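Local coordinates for unsaturated glucuronyl hydrolase (Streptococcus agalactiae, PDB 2ZZR), which hydrolyses unsaturated disaccharides of chondroitin, hyaluronan and heparin, releasing the unsaturated uronic acid by cleaving 1,3 or 1,4 glycosidic bonds, at residues Lys34-Leu39 / Tyr81-Asp86; Thr74-Leu79 / Gly374-Asp379; Arg355-His360 / Tyr381-Leu386. All blocks are in the same frame, centred on the assembly; numbering follows the deposited sequence. Where two conformers were deposited one is given.

How the interactions relate
Helix 70-84 is shared by interactions 1 and 2, helix 376-390 by interactions 2 and 3, so the three contacts form one connected region of the helical barrel. Interactions 2 and 3 have centres about 7 Å apart and are joined by the carboxylate of Asp379, whose OD1 lies 3.0 Å from Leu358 N and OD2 3.1 Å from Leu357 N, probably hydrogen bonds. Interaction 1, about 11 Å from interaction 2 between centres, meets it where Leu39 packs on the Cys76 backbone. Leu39 and Gln38 also touch Leu357 of interaction 3. The side chains of Ile376 and Leu358 each come within about 10 Å of Arg246, a probable substrate-binding residue.

Interaction 1 (Lys34-Leu39 / Tyr81-Asp86); sequences KALKQL and YEYNQD
Leu36 reaches across from helix 25-46 and puts one methyl, CD2, against two neighbouring residues at the end of helix 70-84. That methyl sits 3.6 Å from Tyr83 CD2, meeting the ring at a slant, and Leu36 CD2 is also 3.7 Å from Asn84 OD1. The first of these is an apolar contact, the second plain van der Waals touching of a methyl and an amide oxygen; no hydrogen bond links the two segments. The backbones stay well apart, with Leu36 CA 9.3 Å from Tyr83 CA, so the side chains do all the bridging. In Leu36 the first torsion is pulled away from a staggered value (chi1 -99°), while CD2 lies extended from CA, which makes it the leading methyl.

The two partners are held by polar bonds outside the segments. Tyr83 swings its ring out with CG anti to the backbone N (chi1 -179°), and its hydroxyl is hydrogen-bonded to Glu33 on the same helix as Leu36, while the side chain also touches Glu29 and Ile32. Asn84 OD1, the oxygen beside the leucine methyl, bonds the hydroxyl of Tyr40. That hydroxyl also pairs with Asp86 OD2, so one tyrosine of helix 25-46 ties together residues on both sides of the turn at Gln85, where a positive phi (54°) takes the chain out of helix 70-84. Asp86 then acts as N-cap of the next helix, its OD1 bonding Lys88 N.

Further along the same face, Leu36 also touches Ala80, and Leu39 packs on Trp73, Cys76 and Ala80. Helix 25-46 thus runs along helix 70-84 from Trp73 to its C-terminal end, while helix 87-105 brings Leu89 against Tyr81 and Asn84.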
loop_
_atom_site.group_PDB
_atom_site.type_symbol
_atom_site.label_atom_id
_atom_site.label_comp_id
_atom_site.label_asym_id
_atom_site.label_seq_id
_atom_site.Cartn_x
_atom_site.Cartn_y
_atom_site.Cartn_z
ATOM N N LYS A 34 12.081 18.439 -0.593
ATOM C CA LYS A 34 13.268 17.577 -0.519
ATOM C C LYS A 34 13.065 16.290 -1.334
ATOM O O LYS A 34 13.965 15.861 -2.057
ATOM C CB LYS A 34 13.634 17.260 0.935
ATOM C CG LYS A 34 15.013 16.596 1.116
ATOM C CD LYS A 34 15.402 16.441 2.580
ATOM C CE LYS A 34 14.578 15.368 3.277
ATOM N NZ LYS A 34 15.100 15.048 4.627
ATOM N N ALA A 35 11.879 15.689 -1.223
ATOM C CA ALA A 35 11.540 14.505 -2.019
ATOM C C ALA A 35 11.574 14.804 -3.517
ATOM O O ALA A 35 12.107 14.014 -4.304
ATOM C CB ALA A 35 10.167 13.952 -1.609
ATOM N N LEU A 36 11.018 15.949 -3.911
ATOM C CA LEU A 36 10.972 16.334 -5.323
ATOM C C LEU A 36 12.357 16.567 -5.932
ATOM O O LEU A 36 12.586 16.221 -7.090
ATOM C CB LEU A 36 10.061 17.547 -5.538
ATOM C CG LEU A 36 8.656 17.178 -6.024
ATOM C CD1 LEU A 36 7.950 16.179 -5.088
ATOM C CD2 LEU A 36 7.802 18.421 -6.235
ATOM N N LYS A 37 13.270 17.129 -5.145
ATOM C CA LYS A 37 14.664 17.296 -5.572
ATOM C C LYS A 37 15.276 15.945 -5.945
ATOM O O LYS A 37 15.964 15.828 -6.963
ATOM C CB LYS A 37 15.492 17.970 -4.481
ATOM C CG LYS A 37 15.243 19.469 -4.356
ATOM C CD LYS A 37 16.004 20.037 -3.186
ATOM C CE LYS A 37 15.652 21.499 -2.956
ATOM N NZ LYS A 37 16.346 22.003 -1.739
ATOM N N GLN A 38 15.000 14.924 -5.133
ATOM C CA GLN A 38 15.446 13.561 -5.438
ATOM C C GLN A 38 14.742 12.988 -6.670
ATOM O O GLN A 38 15.374 12.332 -7.494
ATOM C CB GLN A 38 15.266 12.632 -4.229
ATOM C CG GLN A 38 15.975 11.269 -4.379
ATOM C CD GLN A 38 17.467 11.420 -4.648
ATOM O OE1 GLN A 38 18.215 11.896 -3.793
ATOM N NE2 GLN A 38 17.903 11.014 -5.841
ATOM N N LEU A 39 13.440 13.246 -6.804
ATOM C CA LEU A 39 12.682 12.757 -7.958
ATOM C C LEU A 39 13.192 13.331 -9.277
ATOM O O LEU A 39 13.294 12.610 -10.269
ATOM C CB LEU A 39 11.178 13.028 -7.809
ATOM C CG LEU A 39 10.397 12.197 -6.778
ATOM C CD1 LEU A 39 8.915 12.530 -6.877
ATOM C CD2 LEU A 39 10.614 10.691 -6.970
ATOM N N TYR A 81 3.668 16.003 -9.620
ATOM C CA TYR A 81 2.960 16.812 -10.611
ATOM C C TYR A 81 1.768 17.558 -10.010
ATOM O O TYR A 81 1.508 18.711 -10.360
ATOM C CB TYR A 81 2.511 15.952 -11.796
ATOM C CG TYR A 81 1.713 16.711 -12.832
ATOM C CD1 TYR A 81 0.344 16.492 -12.987
ATOM C CD2 TYR A 81 2.325 17.665 -13.650
ATOM C CE1 TYR A 81 -0.394 17.196 -13.936
ATOM C CE2 TYR A 81 1.599 18.372 -14.595
ATOM C CZ TYR A 81 0.244 18.135 -14.732
ATOM O OH TYR A 81 -0.480 18.830 -15.669
ATOM N N GLU A 82 1.044 16.904 -9.106
ATOM C CA GLU A 82 -0.045 17.567 -8.394
ATOM C C GLU A 82 0.461 18.713 -7.535
ATOM O O GLU A 82 -0.237 19.712 -7.352
ATOM C CB GLU A 82 -0.804 16.576 -7.524
ATOM C CG GLU A 82 -1.539 15.536 -8.334
ATOM C CD GLU A 82 -2.655 14.903 -7.557
ATOM O OE1 GLU A 82 -2.718 13.659 -7.513
ATOM O OE2 GLU A 82 -3.469 15.658 -6.993
ATOM N N TYR A 83 1.673 18.560 -7.013
ATOM C CA TYR A 83 2.272 19.567 -6.158
ATOM C C TYR A 83 2.729 20.809 -6.922
ATOM O O TYR A 83 2.502 21.924 -6.460
ATOM C CB TYR A 83 3.439 18.985 -5.360
ATOM C CG TYR A 83 4.086 19.986 -4.432
ATOM C CD1 TYR A 83 3.478 20.335 -3.224
ATOM C CD2 TYR A 83 5.301 20.591 -4.761
ATOM C CE1 TYR A 83 4.062 21.246 -2.367
ATOM C CE2 TYR A 83 5.896 21.510 -3.911
ATOM C CZ TYR A 83 5.269 21.837 -2.716
ATOM O OH TYR A 83 5.847 22.743 -1.863
ATOM N N ASN A 84 3.371 20.624 -8.074
ATOM C CA ASN A 84 3.976 21.772 -8.772
ATOM C C ASN A 84 3.526 22.052 -10.217
ATOM O O ASN A 84 3.993 23.023 -10.828
ATOM C CB ASN A 84 5.514 21.752 -8.646
ATOM C CG ASN A 84 6.181 20.660 -9.487
ATOM O OD1 ASN A 84 7.371 20.382 -9.322
ATOM N ND2 ASN A 84 5.429 20.048 -10.391
ATOM N N GLN A 85 2.632 21.210 -10.742
ATOM C CA GLN A 85 2.066 21.377 -12.090
ATOM C C GLN A 85 3.125 21.513 -13.202
ATOM O O GLN A 85 2.889 22.180 -14.214
ATOM C CB GLN A 85 1.077 22.559 -12.129
ATOM C CG GLN A 85 -0.109 22.457 -11.160
ATOM C CD GLN A 85 0.233 22.866 -9.731
ATOM O OE1 GLN A 85 0.973 23.824 -9.499
ATOM N NE2 GLN A 85 -0.316 22.140 -8.766
ATOM N N ASP A 86 4.282 20.880 -13.011
ATOM C CA ASP A 86 5.376 20.918 -13.989
ATOM C C ASP A 86 5.070 19.964 -15.135
ATOM O O ASP A 86 5.007 18.745 -14.945
ATOM C CB ASP A 86 6.711 20.564 -13.316
ATOM C CG ASP A 86 7.920 20.659 -14.258
ATOM O OD1 ASP A 86 7.787 21.064 -15.431
ATOM O OD2 ASP A 86 9.034 20.325 -13.802
#

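Interaction 2 (Thr74-Leu79 / Gly374-Asp379); sequences TGCLWL and GNIWGD
Cys76 points its sulfur at the first turn of helix 376-390, where Ile376 and Asp379 receive it from two positions three residues apart. The thiol sits beside its own backbone N, anti to the carbonyl carbon (chi1 -72°), a torsion that turns SG toward helix 376-390. Its nearest atom there is backbone: SG lies 4.1 Å from Asp379 C. Asp379 offers its CB to the sulfur at 4.3 Å and carries its carboxylate farther off. Ile376 comes in differently. Its CB does not face helix 70-84, but the longer branch bends back until CD1 is 4.4 Å from Cys76 SG. Sulfur, isoleucine methyl and aspartate methylene therefore make a small apolar cluster of loose van der Waals contacts, with no hydrogen bond between the segments. Cys76 CA and Asp379 CA are 7.5 Å apart, the nearest approach of the two backbones.

The buried carboxylate of Asp379 is well provided for: Tyr60 OH and the backbone N of Leu357 bond OD2, and Leu358 N bonds OD1. Three bonds fix its rotation and tie loop residues Leu357 and Leu358 to helix 376-390.

The contact joins an early helix of the barrel to the last one, closing the ring of helices, an arrangement consistent with the (alpha/alpha)6 fold of family 88 glycoside hydrolases.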
loop_
_atom_site.group_PDB
_atom_site.type_symbol
_atom_site.label_atom_id
_atom_site.label_comp_id
_atom_site.label_asym_id
_atom_site.label_seq_id
_atom_site.Cartn_x
_atom_site.Cartn_y
_atom_site.Cartn_z
ATOM N N THR A 74 5.810 5.780 -11.294
ATOM C CA THR A 74 4.884 6.685 -11.980
ATOM C C THR A 74 4.012 7.439 -10.970
ATOM O O THR A 74 3.770 8.638 -11.127
ATOM C CB THR A 74 4.001 5.940 -12.995
ATOM O OG1 THR A 74 4.808 5.045 -13.780
ATOM C CG2 THR A 74 3.285 6.929 -13.928
ATOM N N GLY A 75 3.568 6.738 -9.921
ATOM C CA GLY A 75 2.808 7.378 -8.838
ATOM C C GLY A 75 3.544 8.518 -8.150
ATOM O O GLY A 75 2.935 9.551 -7.839
ATOM N N CYS A 76 4.844 8.337 -7.901
ATOM C CA CYS A 76 5.679 9.408 -7.331
ATOM C C CYS A 76 5.670 10.623 -8.260
ATOM O O CYS A 76 5.531 11.766 -7.806
ATOM C CB CYS A 76 7.127 8.949 -7.105
ATOM S SG CYS A 76 7.379 7.787 -5.727
ATOM N N LEU A 77 5.812 10.368 -9.558
ATOM C CA LEU A 77 5.793 11.443 -10.558
ATOM C C LEU A 77 4.464 12.204 -10.577
ATOM O O LEU A 77 4.462 13.441 -10.621
ATOM C CB LEU A 77 6.115 10.900 -11.954
ATOM C CG LEU A 77 7.450 10.162 -12.102
ATOM C CD1 LEU A 77 7.641 9.700 -13.543
ATOM C CD2 LEU A 77 8.630 10.990 -11.614
ATOM N N TRP A 78 3.346 11.477 -10.541
ATOM C CA TRP A 78 2.023 12.115 -10.547
ATOM C C TRP A 78 1.779 12.915 -9.271
ATOM O O TRP A 78 1.208 14.009 -9.324
ATOM C CB TRP A 78 0.884 11.109 -10.761
ATOM C CG TRP A 78 0.753 10.575 -12.158
ATOM C CD1 TRP A 78 0.703 9.260 -12.529
ATOM C CD2 TRP A 78 0.653 11.339 -13.371
ATOM N NE1 TRP A 78 0.569 9.155 -13.893
ATOM C CE2 TRP A 78 0.544 10.415 -14.437
ATOM C CE3 TRP A 78 0.655 12.713 -13.660
ATOM C CZ2 TRP A 78 0.443 10.820 -15.775
ATOM C CZ3 TRP A 78 0.548 13.114 -14.989
ATOM C CH2 TRP A 78 0.436 12.173 -16.029
ATOM N N LEU A 79 2.219 12.385 -8.130
ATOM C CA LEU A 79 2.080 13.115 -6.870
ATOM C C LEU A 79 2.857 14.425 -6.916
ATOM O O LEU A 79 2.344 15.471 -6.511
ATOM C CB LEU A 79 2.556 12.274 -5.696
ATOM C CG LEU A 79 1.612 11.130 -5.334
ATOM C CD1 LEU A 79 2.293 10.279 -4.287
ATOM C CD2 LEU A 79 0.266 11.657 -4.819
ATOM N N GLY A 374 16.071 1.372 0.756
ATOM C CA GLY A 374 14.896 2.060 0.250
ATOM C C GLY A 374 14.119 1.127 -0.664
ATOM O O GLY A 374 14.685 0.200 -1.262
ATOM N N ASN A 375 12.815 1.346 -0.759
ATOM C CA ASN A 375 12.010 0.625 -1.739
ATOM C C ASN A 375 10.960 1.545 -2.347
ATOM O O ASN A 375 10.614 2.583 -1.764
ATOM C CB ASN A 375 11.429 -0.691 -1.181
ATOM C CG ASN A 375 10.604 -0.497 0.087
ATOM O OD1 ASN A 375 10.874 -1.106 1.128
ATOM N ND2 ASN A 375 9.584 0.334 -0.002
ATOM N N ILE A 376 10.487 1.184 -3.532
ATOM C CA ILE A 376 9.705 2.128 -4.328
ATOM C C ILE A 376 8.275 2.324 -3.809
ATOM O O ILE A 376 7.714 3.415 -3.947
ATOM C CB ILE A 376 9.764 1.804 -5.847
ATOM C CG1 ILE A 376 9.236 2.976 -6.696
ATOM C CG2 ILE A 376 9.058 0.475 -6.170
ATOM C CD1 ILE A 376 9.988 4.302 -6.462
ATOM N N TRP A 377 7.694 1.288 -3.202
ATOM C CA TRP A 377 6.361 1.459 -2.592
ATOM C C TRP A 377 6.438 2.302 -1.311
ATOM O O TRP A 377 5.545 3.105 -1.034
ATOM C CB TRP A 377 5.659 0.109 -2.346
ATOM C CG TRP A 377 6.434 -0.808 -1.460
ATOM C CD1 TRP A 377 6.300 -0.957 -0.109
ATOM C CD2 TRP A 377 7.476 -1.703 -1.865
ATOM N NE1 TRP A 377 7.204 -1.894 0.355
ATOM C CE2 TRP A 377 7.933 -2.367 -0.704
ATOM C CE3 TRP A 377 8.069 -2.006 -3.100
ATOM C CZ2 TRP A 377 8.957 -3.319 -0.740
ATOM C CZ3 TRP A 377 9.090 -2.951 -3.134
ATOM C CH2 TRP A 377 9.524 -3.588 -1.959
ATOM N N GLY A 378 7.514 2.133 -0.544
ATOM C CA GLY A 378 7.764 2.971 0.629
ATOM C C GLY A 378 7.932 4.425 0.227
ATOM O O GLY A 378 7.378 5.319 0.869
ATOM N N ASP A 379 8.681 4.662 -0.849
ATOM C CA ASP A 379 8.822 6.013 -1.405
ATOM C C ASP A 379 7.465 6.572 -1.805
ATOM O O ASP A 379 7.128 7.713 -1.464
ATOM C CB ASP A 379 9.724 5.998 -2.638
ATOM C CG ASP A 379 11.193 5.841 -2.295
ATOM O OD1 ASP A 379 11.542 5.696 -1.102
ATOM O OD2 ASP A 379 12.007 5.868 -3.245
#

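Interaction 3 (Arg355-His360 / Tyr381-Leu386); sequences RPLLLH and YYLEAL
Tyr382 leans from helix 376-390 against the loop residues Leu357 and Leu358, which share its side chain between them, Leu358 at CB and one ring face, Leu357 along the CD2-CE2 side. CB comes first, 3.9 Å from Leu358 CD2. From there CG runs anti to the backbone N (chi1 169°), which carries the ring outward over the loop. Along one side of the ring, CD2 lies 4.3 Å from Leu357 CB and the next carbon, CE2, is 4.2 Å from Leu357 O, which approaches at a slant. One ring face takes the other methyl of Leu358, CD1, 4.2 Å above the plane and displaced toward the rim. The opposite face carries Leu386 CD1, 3.6 Å from the plane and likewise toward the rim, from one turn further along the same helix. A leucine methyl over each face probably limits rotation of the ring. The side chain also touches Ile343, near the end of helix 328-346, and Ser347 just past it.

Leu357 makes a second contact of its own, with CD1 4.2 Å from Leu383 CB, and so spans two consecutive residues of the helix. Its other methyl, CD2, packs on Gln38 and Leu39 of helix 25-46.

The contact is buried and mostly apolar, with no hydrogen bond between the segments. It is the hydrophobic seat of a loop that follows helix 328-346, wedged between helices 376-390 and 25-46: one of the long connections between the helices of an (alpha/alpha)6 barrel.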
loop_
_atom_site.group_PDB
_atom_site.type_symbol
_atom_site.label_atom_id
_atom_site.label_comp_id
_atom_site.label_asym_id
_atom_site.label_seq_id
_atom_site.Cartn_x
_atom_site.Cartn_y
_atom_site.Cartn_z
ATOM N N ARG A 355 19.204 7.454 -5.404
ATOM C CA ARG A 355 18.797 7.406 -3.995
ATOM C C ARG A 355 17.268 7.334 -3.908
ATOM O O ARG A 355 16.575 7.821 -4.805
ATOM C CB ARG A 355 19.305 8.630 -3.223
ATOM C CG ARG A 355 20.825 8.712 -3.034
ATOM C CD ARG A 355 21.344 7.864 -1.890
ATOM N NE ARG A 355 20.967 8.379 -0.571
ATOM C CZ ARG A 355 21.446 7.917 0.578
ATOM N NH1 ARG A 355 21.042 8.442 1.728
ATOM N NH2 ARG A 355 22.335 6.932 0.584
ATOM N N PRO A 356 16.742 6.713 -2.833
ATOM C CA PRO A 356 15.300 6.671 -2.628
ATOM C C PRO A 356 14.819 7.916 -1.880
ATOM O O PRO A 356 15.634 8.705 -1.404
ATOM C CB PRO A 356 15.122 5.434 -1.747
ATOM C CG PRO A 356 16.354 5.401 -0.914
ATOM C CD PRO A 356 17.466 6.009 -1.758
ATOM N N LEU A 357 13.506 8.090 -1.782
ATOM C CA LEU A 357 12.946 9.183 -0.993
ATOM C C LEU A 357 13.046 8.875 0.493
ATOM O O LEU A 357 13.223 9.778 1.320
ATOM C CB LEU A 357 11.479 9.420 -1.379
ATOM C CG LEU A 357 11.133 9.661 -2.850
ATOM C CD1 LEU A 357 9.671 10.015 -2.982
ATOM C CD2 LEU A 357 12.018 10.771 -3.450
ATOM N N LEU A 358 12.942 7.587 0.815
ATOM C CA LEU A 358 12.819 7.106 2.181
ATOM C C LEU A 358 13.762 5.922 2.391
ATOM O O LEU A 358 13.792 4.996 1.581
ATOM C CB LEU A 358 11.361 6.683 2.440
ATOM C CG LEU A 358 10.912 6.235 3.838
ATOM C CD1 LEU A 358 10.888 7.386 4.835
ATOM C CD2 LEU A 358 9.533 5.575 3.763
ATOM N N LEU A 359 14.525 5.964 3.479
ATOM C CA LEU A 359 15.494 4.917 3.790
ATOM C C LEU A 359 14.928 3.895 4.773
ATOM O O LEU A 359 13.848 4.088 5.326
ATOM C CB LEU A 359 16.774 5.539 4.359
ATOM C CG LEU A 359 17.534 6.560 3.499
ATOM C CD1 LEU A 359 18.598 7.286 4.324
ATOM C CD2 LEU A 359 18.155 5.910 2.277
ATOM N N HIS A 360 15.669 2.805 4.967
ATOM C CA HIS A 360 15.412 1.817 6.016
ATOM C C HIS A 360 14.082 1.063 5.894
ATOM O O HIS A 360 13.300 0.996 6.843
ATOM C CB HIS A 360 15.604 2.428 7.417
ATOM C CG HIS A 360 16.886 3.190 7.566
ATOM N ND1 HIS A 360 18.121 2.576 7.546
ATOM C CD2 HIS A 360 17.124 4.513 7.726
ATOM C CE1 HIS A 360 19.066 3.490 7.691
ATOM N NE2 HIS A 360 18.487 4.674 7.802
ATOM N N TYR A 381 4.297 5.630 -0.851
ATOM C CA TYR A 381 3.350 5.882 0.246
ATOM C C TYR A 381 3.798 7.014 1.179
ATOM O O TYR A 381 2.965 7.725 1.752
ATOM C CB TYR A 381 3.009 4.593 1.010
ATOM C CG TYR A 381 2.189 3.634 0.172
ATOM C CD1 TYR A 381 0.901 3.972 -0.251
ATOM C CD2 TYR A 381 2.700 2.382 -0.196
ATOM C CE1 TYR A 381 0.147 3.101 -1.035
ATOM C CE2 TYR A 381 1.953 1.507 -0.969
ATOM C CZ TYR A 381 0.683 1.864 -1.378
ATOM O OH TYR A 381 -0.047 1.002 -2.148
ATOM N N TYR A 382 5.109 7.193 1.308
ATOM C CA TYR A 382 5.646 8.334 2.041
ATOM C C TYR A 382 5.213 9.640 1.364
ATOM O O TYR A 382 4.647 10.528 2.010
ATOM C CB TYR A 382 7.174 8.230 2.139
ATOM C CG TYR A 382 7.866 9.475 2.648
ATOM C CD1 TYR A 382 7.652 9.937 3.948
ATOM C CD2 TYR A 382 8.752 10.180 1.830
ATOM C CE1 TYR A 382 8.293 11.081 4.418
ATOM C CE2 TYR A 382 9.406 11.324 2.292
ATOM C CZ TYR A 382 9.166 11.766 3.583
ATOM O OH TYR A 382 9.805 12.891 4.056
ATOM N N LEU A 383 5.458 9.747 0.061
ATOM C CA LEU A 383 5.034 10.932 -0.686
ATOM C C LEU A 383 3.502 11.081 -0.721
ATOM O O LEU A 383 2.986 12.192 -0.624
ATOM C CB LEU A 383 5.632 10.945 -2.093
ATOM C CG LEU A 383 5.417 12.197 -2.947
ATOM C CD1 LEU A 383 5.915 13.450 -2.223
ATOM C CD2 LEU A 383 6.115 12.026 -4.293
ATOM N N GLU A 384 2.774 9.969 -0.830
ATOM C CA GLU A 384 1.311 10.034 -0.768
ATOM C C GLU A 384 0.844 10.589 0.580
ATOM O O GLU A 384 -0.097 11.391 0.630
ATOM C CB GLU A 384 0.659 8.675 -1.056
ATOM C CG GLU A 384 -0.832 8.812 -1.325
ATOM C CD GLU A 384 -1.576 7.502 -1.206
ATOM O OE1 GLU A 384 -1.567 6.735 -2.184
ATOM O OE2 GLU A 384 -2.186 7.261 -0.142
ATOM N N ALA A 385 1.501 10.174 1.665
ATOM C CA ALA A 385 1.179 10.686 2.998
ATOM C C ALA A 385 1.413 12.190 3.063
ATOM O O ALA A 385 0.578 12.936 3.584
ATOM C CB ALA A 385 2.000 9.978 4.072
ATOM N N LEU A 386 2.549 12.628 2.522
ATOM C CA LEU A 386 2.877 14.050 2.503
ATOM C C LEU A 386 1.815 14.852 1.754
ATOM O O LEU A 386 1.316 15.875 2.270
ATOM C CB LEU A 386 4.261 14.268 1.891
ATOM C CG LEU A 386 5.437 13.773 2.741
ATOM C CD1 LEU A 386 6.749 13.979 1.960
ATOM C CD2 LEU A 386 5.488 14.470 4.099
#